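Local coordinates for phosphate-binding protein PstS (Borrelia burgdorferi, PDB 4N13) that binds inorganic phosphate with micromolar affinity as the solute-binding lipoprotein of the PstSACB ABC transporter, which imports phosphate into the cell, at residues 68-71 against 72-76; 170-173 against 174-178; 235-238 against 239-243; 252-255 against 256-259. All coordinates share one frame; numbering follows the deposited sequence.

All four contacts are local, made round a helix start, along a helix or at a helix end, and none touches another. Interactions 1 and 2 lie on opposite sides of the chain's centre, their centres 36 Å apart, yet each reaches toward residues that by similarity bind phosphate: Arg68 comes within about 4 Å of Ser49, and Asn170 within about 4 Å of Ser139, side chain to side chain. Interactions 3 and 4 belong to successive helices, 237-246 and 249-257, with nearest atoms about 7 Å apart. Interaction 3 is remote from the phosphate site, whereas Gln258 of interaction 4 comes within about 10 Å of Thr21, side chain to side chain.

Interaction 1 (68-71 against 72-76); sequences RDLT and KEEIE
In the conformer described here, Arg68 grips the carboxylate of Glu74 end-on with two nitrogens, NH1 donating to OE1 at 3.0 Å and NH2 to OE2 at 2.8 Å. The guanidinium and carboxylate planes are only 14° apart, and both oxygens use their syn lone pairs, so this is a nearly flat, two-pronged salt bridge. In the same conformer Arg68 NH1 also donates to Asp69 O from above the carbonyl plane, which helps to fix the guanidinium's rotation. The carboxylate has further work to do: Thr71 N meets Glu74 OE1 at 2.9 Å from above the carboxylate plane. In return Glu74 N donates to Thr71 OG1 at 3.0 Å, and this reciprocal pair is a capping box at the N-terminus of helix 72-76. Thr71 suits the N-cap because its hydroxyl, held between the backbone N and the carbonyl carbon (chi1 65°), points at the first turn of the helix. A water bridges Thr71 OG1 and Glu73 OE1. The helix itself opens with the backbone bond from Ile75 N to Thr71 O.

Packing lies beside this polar network. Leu70 CD2 comes within 3.6 Å of Glu74 OE1, while its CD1 meets Ile75 CD1 at 3.7 Å, the two side chains crossing at about a right angle. Leu70 also rests on Ile227 and Val229, and Glu74 on Ile53 and Phe57.

Arg68 NH2 has a second partner in Ser50 OG, next to the predicted phosphate ligand Ser49. A buried carboxylate with three N-H donors, near a helix N-terminus, is probably kept ionised; Glu74 thus couples the helix cap to an arginine that lies beside the probable phosphate pocket.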
ATOM      1  N   ARG A  68       2.234  -4.360   6.978  0.57  9.53           N
ATOM      2  CA  ARG A  68       1.096  -5.231   7.226  0.57 11.17           C
ATOM      3  C   ARG A  68       0.581  -5.057   8.633  0.57 12.01           C
ATOM      4  O   ARG A  68       1.334  -4.678   9.543  0.57 13.27           O
ATOM      5  CB  ARG A  68       1.471  -6.692   7.016  0.57 13.67           C
ATOM      6  CG  ARG A  68       2.424  -7.260   8.059  0.57 15.70           C
ATOM      7  CD  ARG A  68       2.090  -8.712   8.371  0.57 17.02           C
ATOM      8  NE  ARG A  68       3.102  -9.371   9.196  0.57 17.54           N
ATOM      9  CZ  ARG A  68       3.151  -9.313  10.527  0.57 14.65           C
ATOM     10  NH1 ARG A  68       2.266  -8.618  11.217  0.57 12.22           N
ATOM     11  NH2 ARG A  68       4.096  -9.957  11.178  0.57 13.56           N
ATOM     12  N   ASP A  69      -0.700  -5.350   8.808  0.57 15.03           N
ATOM     13  CA  ASP A  69      -1.336  -5.201  10.102  0.57 15.73           C
ATOM     14  C   ASP A  69      -0.842  -6.240  11.100  0.57 13.59           C
ATOM     15  O   ASP A  69      -0.578  -7.388  10.775  0.57 14.28           O
ATOM     16  CB  ASP A  69      -2.862  -5.266   9.983  0.57 21.09           C
ATOM     17  CG  ASP A  69      -3.476  -3.938   9.575  0.57 25.93           C
ATOM     18  OD1 ASP A  69      -3.026  -3.356   8.563  0.57 28.94           O
ATOM     19  OD2 ASP A  69      -4.409  -3.476  10.275  0.57 27.61           O
ATOM     20  N   LEU A  70      -0.720  -5.785  12.328  1.00 12.61           N
ATOM     21  CA  LEU A  70      -0.310  -6.607  13.458  1.00 11.50           C
ATOM     22  C   LEU A  70      -1.336  -7.699  13.710  1.00 10.38           C
ATOM     23  O   LEU A  70      -2.541  -7.535  13.483  1.00 12.63           O
ATOM     24  CB  LEU A  70      -0.159  -5.759  14.714  1.00 13.10           C
ATOM     25  CG  LEU A  70       0.933  -4.686  14.701  1.00 14.97           C
ATOM     26  CD1 LEU A  70       0.927  -3.915  16.012  1.00 16.82           C
ATOM     27  CD2 LEU A  70       2.319  -5.259  14.450  1.00 16.78           C
ATOM     28  N   THR A  71      -0.850  -8.822  14.206  1.00  9.92           N
ATOM     29  CA  THR A  71      -1.716  -9.917  14.604  1.00  9.15           C
ATOM     30  C   THR A  71      -2.106  -9.786  16.072  1.00  8.78           C
ATOM     31  O   THR A  71      -1.496  -9.029  16.825  1.00  9.51           O
ATOM     32  CB  THR A  71      -1.026 -11.255  14.434  1.00 10.75           C
ATOM     33  OG1 THR A  71       0.069 -11.305  15.348  1.00 11.51           O
ATOM     34  CG2 THR A  71      -0.539 -11.435  12.999  1.00 13.06           C
ATOM     35  N   LYS A  72      -3.118 -10.541  16.488  1.00  9.50           N
ATOM     36  CA  LYS A  72      -3.478 -10.584  17.898  1.00 10.30           C
ATOM     37  C   LYS A  72      -2.315 -11.086  18.749  1.00  9.59           C
ATOM     38  O   LYS A  72      -2.084 -10.562  19.832  1.00 10.90           O
ATOM     39  CB  LYS A  72      -4.721 -11.458  18.117  1.00 10.80           C
ATOM     40  CG  LYS A  72      -5.988 -10.823  17.572  1.00 11.06           C
ATOM     41  CD  LYS A  72      -7.228 -11.660  17.898  1.00 12.07           C
ATOM     42  CE  LYS A  72      -7.258 -13.007  17.188  1.00 12.50           C
ATOM     43  NZ  LYS A  72      -7.362 -12.871  15.710  1.00 14.29           N
ATOM     44  N   GLU A  73      -1.578 -12.078  18.264  1.00 10.81           N
ATOM     45  CA  GLU A  73      -0.425 -12.591  19.007  1.00 11.64           C
ATOM     46  C   GLU A  73       0.588 -11.479  19.238  1.00  9.92           C
ATOM     47  O   GLU A  73       1.172 -11.376  20.319  1.00 10.88           O
ATOM     48  CB  GLU A  73       0.236 -13.773  18.278  1.00 13.69           C
ATOM     49  CG  GLU A  73       1.459 -14.360  19.037  1.00 19.12           C
ATOM     50  CD  GLU A  73       2.836 -13.729  18.669  1.00 24.34           C
ATOM     51  OE1 GLU A  73       2.925 -13.018  17.645  1.00 26.91           O
ATOM     52  OE2 GLU A  73       3.848 -13.975  19.380  1.00 28.34           O
ATOM     53  N   GLU A  74       0.804 -10.654  18.221  1.00  9.15           N
ATOM     54  CA  GLU A  74       1.773  -9.577  18.358  1.00  8.54           C
ATOM     55  C   GLU A  74       1.296  -8.556  19.391  1.00  8.75           C
ATOM     56  O   GLU A  74       2.083  -8.076  20.204  1.00  9.34           O
ATOM     57  CB  GLU A  74       2.058  -8.956  16.984  1.00  9.25           C
ATOM     58  CG  GLU A  74       2.869  -9.930  16.127  1.00 11.20           C
ATOM     59  CD  GLU A  74       2.899  -9.623  14.652  1.00 11.31           C
ATOM     60  OE1 GLU A  74       2.093  -8.818  14.164  1.00 12.23           O
ATOM     61  OE2 GLU A  74       3.746 -10.234  13.970  1.00 13.28           O
ATOM     62  N   ILE A  75       0.005  -8.233  19.355  1.00  8.60           N
ATOM     63  CA  ILE A  75      -0.565  -7.342  20.358  1.00  9.52           C
ATOM     64  C   ILE A  75      -0.408  -7.940  21.764  1.00  9.26           C
ATOM     65  O   ILE A  75      -0.044  -7.257  22.713  1.00 10.76           O
ATOM     66  CB  ILE A  75      -2.056  -7.035  20.052  1.00 12.02           C
ATOM     67  CG1 ILE A  75      -2.196  -6.251  18.739  1.00 15.12           C
ATOM     68  CG2 ILE A  75      -2.707  -6.270  21.188  1.00 15.33           C
ATOM     69  CD1 ILE A  75      -1.465  -4.941  18.711  1.00 17.55           C
ATOM     70  N   GLU A  76      -0.645  -9.241  21.889  1.00  9.81           N
ATOM     71  CA  GLU A  76      -0.531  -9.894  23.180  1.00 12.00           C
ATOM     72  C   GLU A  76       0.898  -9.868  23.715  1.00 12.74           C
ATOM     73  O   GLU A  76       1.113  -9.947  24.923  1.00 16.06           O
ATOM     74  CB  GLU A  76      -1.078 -11.316  23.063  1.00 15.47           C
ATOM     75  CG  GLU A  76      -2.588 -11.314  22.823  1.00 18.79           C
ATOM     76  CD  GLU A  76      -3.120 -12.562  22.140  1.00 23.97           C
ATOM     77  OE1 GLU A  76      -2.340 -13.513  21.925  1.00 24.72           O
ATOM     78  OE2 GLU A  76      -4.334 -12.578  21.805  1.00 26.00           O
TER
HETATM   79  O   HOH W   1       1.752 -13.362  14.844  1.00 20.13           O

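Interaction 2 (170-173 against 174-178). With SO4 (sulfate ion), chain B.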
ATOM      1  N   ASN A 170       3.845   0.002 -13.357  1.00  8.57           N
ATOM      2  CA  ASN A 170       2.704   0.905 -13.304  1.00  8.58           C
ATOM      3  C   ASN A 170       2.475   1.611 -14.629  1.00  8.54           C
ATOM      4  O   ASN A 170       1.342   1.696 -15.094  1.00  8.14           O
ATOM      5  CB  ASN A 170       2.887   1.947 -12.193  1.00  9.35           C
ATOM      6  CG  ASN A 170       2.698   1.346 -10.818  1.00  9.63           C
ATOM      7  OD1 ASN A 170       1.577   1.045 -10.417  1.00  9.71           O
ATOM      8  ND2 ASN A 170       3.789   1.142 -10.099  1.00 11.30           N
ATOM      9  N   GLY A 171       3.539   2.129 -15.235  1.00  7.60           N
ATOM     10  CA  GLY A 171       3.399   2.833 -16.497  1.00  8.07           C
ATOM     11  C   GLY A 171       2.833   1.947 -17.591  1.00  7.65           C
ATOM     12  O   GLY A 171       2.011   2.379 -18.413  1.00  8.89           O
ATOM     13  N   GLU A 172       3.236   0.685 -17.597  1.00  7.48           N
ATOM     14  CA  GLU A 172       2.683  -0.239 -18.577  1.00  8.02           C
ATOM     15  C   GLU A 172       1.224  -0.612 -18.310  1.00  6.73           C
ATOM     16  O   GLU A 172       0.494  -0.887 -19.262  1.00  7.96           O
ATOM     17  CB  GLU A 172       3.535  -1.503 -18.731  1.00  9.53           C
ATOM     18  CG  GLU A 172       3.083  -2.434 -19.849  1.00 11.17           C
ATOM     19  CD  GLU A 172       2.814  -1.761 -21.180  1.00 12.68           C
ATOM     20  OE1 GLU A 172       3.414  -0.711 -21.501  1.00 13.53           O
ATOM     21  OE2 GLU A 172       1.978  -2.321 -21.919  1.00 15.49           O
ATOM     22  N   VAL A 173       0.775  -0.637 -17.057  1.00  6.46           N
ATOM     23  CA  VAL A 173      -0.664  -0.805 -16.830  1.00  6.12           C
ATOM     24  C   VAL A 173      -1.434   0.315 -17.527  1.00  6.21           C
ATOM     25  O   VAL A 173      -2.447   0.073 -18.176  1.00  6.43           O
ATOM     26  CB  VAL A 173      -1.049  -0.856 -15.328  1.00  6.09           C
ATOM     27  CG1 VAL A 173      -2.573  -0.984 -15.196  1.00  6.86           C
ATOM     28  CG2 VAL A 173      -0.380  -1.991 -14.611  1.00  7.20           C
ATOM     29  N   ILE A 174      -0.968   1.548 -17.385  1.00  6.34           N
ATOM     30  CA  ILE A 174      -1.618   2.682 -18.015  1.00  6.63           C
ATOM     31  C   ILE A 174      -1.624   2.523 -19.535  1.00  6.63           C
ATOM     32  O   ILE A 174      -2.662   2.690 -20.174  1.00  7.35           O
ATOM     33  CB  ILE A 174      -0.934   3.996 -17.573  1.00  7.28           C
ATOM     34  CG1 ILE A 174      -1.223   4.266 -16.101  1.00  8.32           C
ATOM     35  CG2 ILE A 174      -1.398   5.156 -18.411  1.00  7.81           C
ATOM     36  CD1 ILE A 174      -0.342   5.363 -15.499  1.00  9.19           C
ATOM     37  N   GLU A 175      -0.468   2.228 -20.114  1.00  6.55           N
ATOM     38  CA  GLU A 175      -0.409   2.096 -21.561  1.00  7.76           C
ATOM     39  C   GLU A 175      -1.292   0.966 -22.068  1.00  6.70           C
ATOM     40  O   GLU A 175      -2.039   1.115 -23.034  1.00  7.14           O
ATOM     41  CB  GLU A 175       1.024   1.894 -22.045  1.00 10.80           C
ATOM     42  CG  GLU A 175       1.118   1.967 -23.567  1.00 16.42           C
ATOM     43  CD  GLU A 175       2.542   1.996 -24.074  1.00 21.95           C
ATOM     44  OE1 GLU A 175       3.145   3.084 -24.044  1.00 25.66           O
ATOM     45  OE2 GLU A 175       3.056   0.938 -24.489  1.00 24.67           O
ATOM     46  N   LYS A 176      -1.241  -0.170 -21.397  1.00  6.67           N
ATOM     47  CA  LYS A 176      -2.023  -1.321 -21.807  1.00  6.25           C
ATOM     48  C   LYS A 176      -3.529  -1.027 -21.694  1.00  6.15           C
ATOM     49  O   LYS A 176      -4.307  -1.403 -22.557  1.00  7.16           O
ATOM     50  CB  LYS A 176      -1.639  -2.558 -20.975  1.00  6.84           C
ATOM     51  CG  LYS A 176      -2.307  -3.852 -21.430  1.00  7.07           C
ATOM     52  CD  LYS A 176      -1.827  -4.358 -22.781  1.00  6.57           C
ATOM     53  CE  LYS A 176      -0.394  -4.845 -22.757  1.00  7.57           C
ATOM     54  NZ  LYS A 176       0.038  -5.313 -24.104  1.00  9.53           N
ATOM     55  N   THR A 177      -3.940  -0.354 -20.623  1.00  6.25           N
ATOM     56  CA  THR A 177      -5.345  -0.026 -20.424  1.00  6.64           C
ATOM     57  C   THR A 177      -5.804   0.903 -21.562  1.00  6.96           C
ATOM     58  O   THR A 177      -6.903   0.743 -22.110  1.00  8.85           O
ATOM     59  CB  THR A 177      -5.557   0.636 -19.051  1.00  7.61           C
ATOM     60  OG1 THR A 177      -5.196  -0.289 -18.023  1.00  8.72           O
ATOM     61  CG2 THR A 177      -7.001   1.017 -18.852  1.00  7.71           C
ATOM     62  N   SER A 178      -4.946   1.839 -21.947  1.00  6.22           N
ATOM     63  CA  SER A 178      -5.268   2.781 -23.014  1.00  8.61           C
ATOM     64  C   SER A 178      -5.442   2.093 -24.363  1.00  8.51           C
ATOM     65  O   SER A 178      -6.164   2.590 -25.212  1.00 12.36           O
ATOM     66  CB  SER A 178      -4.210   3.883 -23.085  1.00  9.70           C
ATOM     67  OG  SER A 178      -3.024   3.497 -23.756  1.00 12.18           O
TER
HETATM   68  S   SO4 B 301       5.776  -2.237  -8.073  0.80 17.70           S
HETATM   69  O1  SO4 B 301       4.596  -1.601  -8.651  0.80 27.60           O
HETATM   70  O2  SO4 B 301       6.608  -1.158  -7.568  0.80 18.86           O
HETATM   71  O3  SO4 B 301       5.330  -3.081  -6.984  0.80 26.40           O
HETATM   72  O4  SO4 B 301       6.418  -2.977  -9.137  0.80 20.50           O
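Thr177 OG1 donates to Val173 O at 2.8 Å, one turn back along helix 170-179. The same oxygen takes the backbone bond from Thr177 N, and the two donors arrive from opposite faces of the carbonyl plane. Threonine can thus satisfy its buried hydroxyl within its own helix, with OG1 placed beside its backbone N (chi1 -63°). On the more open side, Glu172 bends at chi2 (48°), bringing OE1 to 3.4 Å from Glu175 OE2. That is a contact of like charges with the carboxylates nearly perpendicular. Glu172 OE2 rests beside the aliphatic part of Lys176, 3.6 Å from CE, but its 4.2 Å gap to NZ is too long for a salt bridge.

At the helix start, Asn170 ND2 makes a weak bond to sulfate O1 at 3.2 Å. Its OD1 accepts from Gly188 N, which orients the amide, while Arg133 and Ser139 also bind the sulfate. Since Ser139 is a phosphate ligand by similarity, the sulfate, probably from the crystallisation liquor, plausibly occupies the phosphate pocket.

Val173 and Thr177 face strands 129-133 and 183-188, Ile174 packs on Ile187 and Leu200, and Lys176 lies along Ile165 and Val167 of strand 165-167.

Interaction 3 (235-238 against 239-243); sequences EDKS and VTQFI
Lys237 and Gln241, one turn apart, run over each other at a slant at the start of helix 237-246. Lys237 is fully extended, its CG anti to the backbone N (chi1 -177°), and its CE comes to 3.7 Å from Gln241 NE2, a contact between methylene and amide with no hydrogen bond between the side chains. Gln241 CG packs 3.2 Å from Lys237 O, the oxygen that accepts from its own backbone N. Its amide oxygen is turned the other way, toward Ser238, where a water donates both to Gln241 OE1 and to Ser238 O. Long, flexible side chains fit here: their aliphatic parts pack, and Gln241 OE1 can still take its bond from water.

On another side of the turn Glu235 and Val239 meet at an angle, Glu235 CB touching Val239 CG1 at 3.8 Å. Here the glutamate contributes carbon, and branched valine presents one methyl to it and the other, CG2, to Asp236 CB at 4.1 Å. Thr240 OG1 lies 3.8 Å from Glu235 CB and shares a second water with Glu235 O.

Asp236 occupies the N-cap position, but its carboxylate makes no capping bond; OD2 instead forms a salt bridge with Lys62. The first turn is held through its backbone oxygen, Thr240 N donating almost straight to Asp236 O at 3.1 Å (N-H...O 170°).

Ser238 and Val239, both compact, turn onto Val14 of strand 12-18. Phe242 packs against Ile16 and, on helix 23-36, Leu26, Met29 and Ile30, and Ile243 packs on strand 223-230.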
ATOM      1  N   GLU A 235       8.845   3.895  26.187  1.00 22.04           N
ATOM      2  CA  GLU A 235      10.004   3.819  25.322  1.00 19.57           C
ATOM      3  C   GLU A 235      11.150   4.673  25.849  1.00 17.56           C
ATOM      4  O   GLU A 235      10.949   5.642  26.584  1.00 18.17           O
ATOM      5  CB  GLU A 235       9.644   4.262  23.898  1.00 20.75           C
ATOM      6  CG  GLU A 235       8.481   3.490  23.270  1.00 22.24           C
ATOM      7  CD  GLU A 235       8.713   1.985  23.188  1.00 22.91           C
ATOM      8  OE1 GLU A 235       9.842   1.558  22.899  1.00 24.27           O
ATOM      9  OE2 GLU A 235       7.751   1.228  23.418  1.00 23.59           O
ATOM     10  N   ASP A 236      12.358   4.292  25.467  1.00 16.47           N
ATOM     11  CA  ASP A 236      13.509   5.148  25.634  1.00 14.85           C
ATOM     12  C   ASP A 236      13.187   6.509  25.011  1.00 12.49           C
ATOM     13  O   ASP A 236      12.511   6.597  23.980  1.00 11.21           O
ATOM     14  CB  ASP A 236      14.717   4.557  24.896  1.00 17.98           C
ATOM     15  CG  ASP A 236      15.188   3.252  25.472  1.00 22.70           C
ATOM     16  OD1 ASP A 236      14.851   2.946  26.637  1.00 24.82           O
ATOM     17  OD2 ASP A 236      15.921   2.546  24.747  1.00 24.15           O
ATOM     18  N   LYS A 237      13.692   7.571  25.618  1.00 12.18           N
ATOM     19  CA  LYS A 237      13.520   8.902  25.068  1.00 12.43           C
ATOM     20  C   LYS A 237      14.029   8.978  23.624  1.00  9.76           C
ATOM     21  O   LYS A 237      13.427   9.658  22.798  1.00  8.74           O
ATOM     22  CB  LYS A 237      14.246   9.939  25.934  1.00 15.73           C
ATOM     23  CG  LYS A 237      14.045  11.347  25.443  1.00 19.18           C
ATOM     24  CD  LYS A 237      14.611  12.386  26.377  1.00 23.87           C
ATOM     25  CE  LYS A 237      14.304  13.777  25.847  1.00 27.45           C
ATOM     26  NZ  LYS A 237      14.707  14.854  26.784  1.00 29.59           N
ATOM     27  N   SER A 238      15.129   8.291  23.328  1.00  8.96           N
ATOM     28  CA  SER A 238      15.718   8.355  22.004  1.00  9.19           C
ATOM     29  C   SER A 238      14.752   7.817  20.954  1.00  8.47           C
ATOM     30  O   SER A 238      14.697   8.319  19.832  1.00  8.40           O
ATOM     31  CB  SER A 238      17.011   7.551  21.986  1.00 11.98           C
ATOM     32  OG  SER A 238      16.770   6.194  22.357  1.00 16.03           O
ATOM     33  N   VAL A 239      13.984   6.806  21.332  1.00  7.99           N
ATOM     34  CA  VAL A 239      12.983   6.199  20.460  1.00  8.04           C
ATOM     35  C   VAL A 239      11.792   7.161  20.293  1.00  8.02           C
ATOM     36  O   VAL A 239      11.342   7.436  19.168  1.00  8.04           O
ATOM     37  CB  VAL A 239      12.532   4.853  21.057  1.00  8.42           C
ATOM     38  CG1 VAL A 239      11.256   4.342  20.403  1.00  9.04           C
ATOM     39  CG2 VAL A 239      13.659   3.861  20.964  1.00  9.64           C
ATOM     40  N   THR A 240      11.293   7.702  21.400  1.00  7.77           N
ATOM     41  CA  THR A 240      10.210   8.678  21.323  1.00  8.29           C
ATOM     42  C   THR A 240      10.589   9.858  20.439  1.00  6.99           C
ATOM     43  O   THR A 240       9.793  10.318  19.625  1.00  7.05           O
ATOM     44  CB  THR A 240       9.888   9.162  22.726  1.00 10.73           C
ATOM     45  OG1 THR A 240       9.520   8.025  23.494  1.00 12.61           O
ATOM     46  CG2 THR A 240       8.762  10.176  22.731  1.00 11.06           C
ATOM     47  N   GLN A 241      11.805  10.351  20.578  1.00  6.60           N
ATOM     48  CA  GLN A 241      12.249  11.466  19.758  1.00  6.07           C
ATOM     49  C   GLN A 241      12.235  11.132  18.270  1.00  6.34           C
ATOM     50  O   GLN A 241      11.794  11.923  17.456  1.00  7.14           O
ATOM     51  CB  GLN A 241      13.665  11.864  20.139  1.00  7.46           C
ATOM     52  CG  GLN A 241      13.790  12.563  21.497  1.00  8.43           C
ATOM     53  CD  GLN A 241      15.243  12.796  21.878  1.00  9.18           C
ATOM     54  OE1 GLN A 241      16.087  11.922  21.699  1.00 10.74           O
ATOM     55  NE2 GLN A 241      15.536  13.965  22.400  1.00 10.61           N
ATOM     56  N   PHE A 242      12.761   9.983  17.900  1.00  6.43           N
ATOM     57  CA  PHE A 242      12.809   9.659  16.481  1.00  6.13           C
ATOM     58  C   PHE A 242      11.402   9.461  15.912  1.00  6.10           C
ATOM     59  O   PHE A 242      11.114   9.912  14.817  1.00  6.82           O
ATOM     60  CB  PHE A 242      13.697   8.442  16.175  1.00  6.96           C
ATOM     61  CG  PHE A 242      13.893   8.233  14.706  1.00  6.39           C
ATOM     62  CD1 PHE A 242      14.656   9.136  13.991  1.00  7.98           C
ATOM     63  CD2 PHE A 242      13.277   7.201  14.016  1.00  6.51           C
ATOM     64  CE1 PHE A 242      14.820   9.011  12.647  1.00  8.64           C
ATOM     65  CE2 PHE A 242      13.457   7.061  12.651  1.00  7.18           C
ATOM     66  CZ  PHE A 242      14.237   7.970  11.979  1.00  7.72           C
ATOM     67  N   ILE A 243      10.531   8.778  16.647  1.00  6.62           N
ATOM     68  CA  ILE A 243       9.156   8.588  16.205  1.00  6.85           C
ATOM     69  C   ILE A 243       8.448   9.932  16.044  1.00  7.07           C
ATOM     70  O   ILE A 243       7.712  10.144  15.071  1.00  8.48           O
ATOM     71  CB  ILE A 243       8.404   7.650  17.166  1.00  7.72           C
ATOM     72  CG1 ILE A 243       9.050   6.266  17.098  1.00  8.14           C
ATOM     73  CG2 ILE A 243       6.912   7.656  16.849  1.00  8.08           C
ATOM     74  CD1 ILE A 243       8.487   5.259  18.063  1.00  9.77           C
TER
HETATM   75  O   HOH W   2      10.024   8.443  26.094  1.00 25.15           O
HETATM   76  O   HOH W   3      16.794  10.258  19.440  1.00 11.21           O

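Interaction 4 (252-255 against 256-259)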
ATOM      1  N   GLN A 252       6.872  13.886   7.264  1.00  7.83           N
ATOM      2  CA  GLN A 252       5.800  13.595   6.334  1.00  7.50           C
ATOM      3  C   GLN A 252       6.101  14.164   4.953  1.00  7.95           C
ATOM      4  O   GLN A 252       5.702  13.593   3.940  1.00  8.79           O
ATOM      5  CB  GLN A 252       4.474  14.078   6.914  1.00  8.54           C
ATOM      6  CG  GLN A 252       4.145  13.286   8.149  1.00  8.89           C
ATOM      7  CD  GLN A 252       3.892  11.827   7.785  1.00  8.80           C
ATOM      8  OE1 GLN A 252       3.064  11.537   6.921  1.00 11.42           O
ATOM      9  NE2 GLN A 252       4.608  10.908   8.422  1.00  8.91           N
ATOM     10  N   ASP A 253       6.830  15.276   4.900  1.00  8.11           N
ATOM     11  CA  ASP A 253       7.289  15.775   3.599  1.00  7.98           C
ATOM     12  C   ASP A 253       8.213  14.749   2.940  1.00  7.46           C
ATOM     13  O   ASP A 253       8.146  14.546   1.732  1.00  8.31           O
ATOM     14  CB  ASP A 253       8.027  17.101   3.737  1.00  9.25           C
ATOM     15  CG  ASP A 253       7.101  18.278   4.064  1.00 12.86           C
ATOM     16  OD1 ASP A 253       5.871  18.143   3.939  1.00 14.66           O
ATOM     17  OD2 ASP A 253       7.617  19.356   4.439  1.00 16.98           O
ATOM     18  N   ILE A 254       9.088  14.117   3.731  1.00  7.37           N
ATOM     19  CA  ILE A 254       9.963  13.085   3.191  1.00  7.89           C
ATOM     20  C   ILE A 254       9.139  11.935   2.607  1.00  7.59           C
ATOM     21  O   ILE A 254       9.423  11.460   1.513  1.00  7.98           O
ATOM     22  CB  ILE A 254      10.918  12.570   4.264  1.00  7.62           C
ATOM     23  CG1 ILE A 254      11.868  13.685   4.706  1.00  9.03           C
ATOM     24  CG2 ILE A 254      11.698  11.362   3.752  1.00  8.80           C
ATOM     25  CD1 ILE A 254      12.596  13.407   6.005  1.00  9.66           C
ATOM     26  N   VAL A 255       8.123  11.487   3.345  1.00  7.21           N
ATOM     27  CA  VAL A 255       7.239  10.415   2.873  1.00  8.01           C
ATOM     28  C   VAL A 255       6.673  10.763   1.497  1.00  7.38           C
ATOM     29  O   VAL A 255       6.693   9.955   0.572  1.00  8.57           O
ATOM     30  CB  VAL A 255       6.073  10.210   3.872  1.00  8.09           C
ATOM     31  CG1 VAL A 255       4.983   9.333   3.314  1.00  8.33           C
ATOM     32  CG2 VAL A 255       6.594   9.599   5.179  1.00  8.12           C
ATOM     33  N   GLU A 256       6.168  11.979   1.353  1.00  7.76           N
ATOM     34  CA  GLU A 256       5.522  12.359   0.094  1.00  8.38           C
ATOM     35  C   GLU A 256       6.517  12.636  -1.028  1.00  9.06           C
ATOM     36  O   GLU A 256       6.234  12.326  -2.188  1.00 11.12           O
ATOM     37  CB  GLU A 256       4.555  13.524   0.335  1.00 11.11           C
ATOM     38  CG  GLU A 256       3.468  13.084   1.315  1.00 13.69           C
ATOM     39  CD  GLU A 256       2.199  13.881   1.236  1.00 15.73           C
ATOM     40  OE1 GLU A 256       2.237  15.029   0.740  1.00 19.04           O
ATOM     41  OE2 GLU A 256       1.146  13.368   1.690  1.00 15.43           O
ATOM     42  N   GLU A 257       7.682  13.170  -0.695  1.00  7.69           N
ATOM     43  CA  GLU A 257       8.727  13.372  -1.698  1.00  9.09           C
ATOM     44  C   GLU A 257       9.204  12.051  -2.282  1.00  9.32           C
ATOM     45  O   GLU A 257       9.753  12.013  -3.373  1.00  9.10           O
ATOM     46  CB  GLU A 257       9.916  14.104  -1.070  1.00 10.44           C
ATOM     47  CG  GLU A 257       9.612  15.546  -0.752  1.00 11.28           C
ATOM     48  CD  GLU A 257      10.479  16.163   0.354  1.00 12.84           C
ATOM     49  OE1 GLU A 257      11.553  15.627   0.713  1.00 14.95           O
ATOM     50  OE2 GLU A 257      10.069  17.227   0.878  1.00 13.84           O
ATOM     51  N   GLN A 258       8.970  10.963  -1.569  1.00 10.91           N
ATOM     52  CA  GLN A 258       9.376   9.646  -2.030  1.00 11.59           C
ATOM     53  C   GLN A 258       8.222   8.809  -2.515  1.00 12.47           C
ATOM     54  O   GLN A 258       8.350   7.600  -2.685  1.00 16.26           O
ATOM     55  CB  GLN A 258      10.168   8.955  -0.943  1.00 10.71           C
ATOM     56  CG  GLN A 258      11.450   9.706  -0.775  1.00 13.09           C
ATOM     57  CD  GLN A 258      12.560   8.896  -0.251  1.00 11.69           C
ATOM     58  OE1 GLN A 258      12.728   7.749  -0.633  1.00 13.65           O
ATOM     59  NE2 GLN A 258      13.336   9.469   0.656  1.00 15.55           N
ATOM     60  N   GLY A 259       7.103   9.463  -2.799  1.00 11.86           N
ATOM     61  CA  GLY A 259       6.043   8.821  -3.547  1.00 13.11           C
ATOM     62  C   GLY A 259       4.943   8.164  -2.755  1.00 12.32           C
ATOM     63  O   GLY A 259       4.050   7.565  -3.347  1.00 14.02           O
TER
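Gln258 N closes the last turn of helix 249-257 by reaching two carbonyls: Val255 O at 3.3 Å, from above the carbonyl plane, and Ile254 O at 3.2 Å in a weak bond. Ahead of it the regular pattern holds, with Glu256 N donating to Gln252 O at 3.1 Å and Glu257 N to Asp253 O at 2.8 Å.

The buried or half-buried polar side chains find their partners elsewhere. Gln252 uses both ends of its amide, OE1 accepting from Ile263 N and NE2 donating to Phe84 O and Met246 O, as befits a glutamine in the interior. Glu256 OE2 accepts from Gly262 N and pairs with Lys212. Gln258 NE2 donates to Pro24 O, and its side chain runs alongside Ile254, with NE2 4.0 Å from Ile254 CG2.

Glu257, on the exposed side, is extended beyond CG and lies back along the preceding turn because its CG is beside the backbone N (chi1 -71°), with OE2 3.5 Å from Asp253 CB. The two carboxylates stay apart: Asp253 OD2 and Glu257 OE2 are 4.8 Å from each other.

Ile254 and Val255 put their apolar side chains against helix 23-36. The end of the helix is a Schellman motif, made by the bonds from Phe260 N to Val255 O and from Gly259 N to Glu256 O; Gly259, with phi 94°, is the C-prime residue, a backbone shape that glycine adopts readily.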